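Local atomic coordinates of putative fructose-bisphosphate aldolase (Coccidioides immitis, PDB entry 3PM6), a protein that is a putative class II fructose-bisphosphate aldolase, a TIM-barrel protein that carries a zinc ion. Residues D207-R210 with L211-N215. Sequence-based numbering, arbitrary orientation.
Sequences DYER and LQRIN
Glu-209 and Arg-213 meet one turn apart in the N-capped first turns of helix 208-218, a local i to i+4 contact in the beta-alpha-beta unit that joins strands 187-188 and 223-226 of the TIM barrel. Four i+4 to i backbone bonds link 207-210 to 211-215, among them Leu-211 N to Asp-207 O (3.1 Å) and Gln-212 N to Tyr-208 O (2.9 Å). Asp-207 is the N-cap: its OD1 accepts from Arg-210 N at 3.0 Å, and the donor reaches that oxygen from above the carboxylate plane, 66° out of it. The other carboxylate oxygen, OD2, takes a weak hydrogen bond within a salt bridge from Arg-210 NE (3.3 Å), so Asp-207 meets Arg-210 twice, firmly at the backbone N and weakly at NE. The strongest polar partner of the Arg-210 guanidinium is Thr-172 O, to which NH1 donates. Its aliphatic part serves a different neighbour, CG lying 4.0 Å from Ile-214 CD1, while Ile-214 itself also packs on Ser-177 of helix 174-181. On the exposed flank, Glu-209 and Arg-213 run side by side in the same direction. Bent at chi3 (-137°), Arg-213 folds back over the preceding turn, and Glu-209 O sits 3.8 Å above the plane of its guanidinium, offset toward the rim. The carboxylate and guanidinium planes stand 74° apart, and their salt bridge contains a weak hydrogen bond spanning 3.5 Å from Arg-213 NH2 to Glu-209 OE1.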
# COMPACT_ATOMS: atom_id res chain seq x y z
N ASP A 207 -6.10 26.73 24.83
CA ASP A 207 -5.83 27.16 26.19
C ASP A 207 -4.39 26.78 26.48
O ASP A 207 -4.10 25.68 26.97
CB ASP A 207 -6.82 26.48 27.14
CG ASP A 207 -6.74 27.01 28.57
OD1 ASP A 207 -5.76 27.70 28.94
OD2 ASP A 207 -7.65 26.65 29.34
N TYR A 208 -3.47 27.68 26.11
CA TYR A 208 -2.03 27.43 26.26
C TYR A 208 -1.64 27.32 27.72
O TYR A 208 -0.73 26.57 28.08
CB TYR A 208 -1.23 28.53 25.59
CG TYR A 208 -1.40 28.57 24.08
CD1 TYR A 208 -0.80 27.60 23.28
CD2 TYR A 208 -2.18 29.57 23.46
CE1 TYR A 208 -0.94 27.60 21.89
CE2 TYR A 208 -2.31 29.60 22.07
CZ TYR A 208 -1.70 28.59 21.30
OH TYR A 208 -1.82 28.56 19.93
N GLU A 209 -2.35 28.06 28.58
CA GLU A 209 -2.13 27.99 30.02
C GLU A 209 -2.42 26.58 30.56
O GLU A 209 -1.60 26.01 31.28
CB GLU A 209 -2.94 29.06 30.76
CG GLU A 209 -2.30 30.45 30.65
CD GLU A 209 -3.21 31.57 31.17
OE1 GLU A 209 -4.23 31.25 31.83
OE2 GLU A 209 -2.90 32.76 30.93
N ARG A 210 -3.57 26.03 30.18
CA ARG A 210 -3.93 24.65 30.51
C ARG A 210 -2.81 23.71 30.05
O ARG A 210 -2.32 22.89 30.82
CB ARG A 210 -5.26 24.28 29.84
CG ARG A 210 -5.76 22.87 30.13
CD ARG A 210 -7.11 22.63 29.44
NE ARG A 210 -8.17 23.44 30.04
CZ ARG A 210 -8.86 23.10 31.13
NH1 ARG A 210 -8.61 21.94 31.75
NH2 ARG A 210 -9.82 23.91 31.60
N LEU A 211 -2.38 23.89 28.80
CA LEU A 211 -1.32 23.07 28.25
C LEU A 211 -0.05 23.11 29.09
O LEU A 211 0.46 22.06 29.43
CB LEU A 211 -1.03 23.48 26.79
CG LEU A 211 0.02 22.64 26.10
CD1 LEU A 211 -0.44 21.16 26.12
CD2 LEU A 211 0.29 23.16 24.65
N GLN A 212 0.46 24.31 29.43
CA GLN A 212 1.71 24.41 30.25
C GLN A 212 1.50 23.76 31.62
O GLN A 212 2.36 23.02 32.06
CB GLN A 212 2.29 25.85 30.31
CG GLN A 212 3.66 26.10 31.12
CD GLN A 212 4.90 25.14 30.80
OE1 GLN A 212 5.35 24.41 31.68
NE2 GLN A 212 5.43 25.18 29.61
N ARG A 213 0.33 23.96 32.23
CA ARG A 213 -0.03 23.31 33.52
C ARG A 213 0.09 21.79 33.44
O ARG A 213 0.63 21.15 34.35
CB ARG A 213 -1.46 23.70 33.97
CG ARG A 213 -1.52 24.90 34.86
CD ARG A 213 -2.92 25.36 35.18
NE ARG A 213 -2.95 26.81 35.09
CZ ARG A 213 -3.75 27.50 34.29
NH1 ARG A 213 -4.65 26.85 33.56
NH2 ARG A 213 -3.68 28.84 34.27
N ILE A 214 -0.41 21.23 32.34
CA ILE A 214 -0.24 19.80 32.03
C ILE A 214 1.23 19.43 31.89
O ILE A 214 1.71 18.47 32.49
CB ILE A 214 -1.04 19.43 30.76
CG1 ILE A 214 -2.54 19.69 30.99
CG2 ILE A 214 -0.74 17.96 30.30
CD1 ILE A 214 -3.33 19.77 29.75
N ASN A 215 1.95 20.21 31.10
CA ASN A 215 3.34 19.94 30.83
C ASN A 215 4.13 19.96 32.14
O ASN A 215 4.94 19.06 32.44
CB ASN A 215 3.85 20.99 29.88
CG ASN A 215 5.25 20.75 29.47
OD1 ASN A 215 5.65 19.62 29.28
ND2 ASN A 215 6.03 21.81 29.34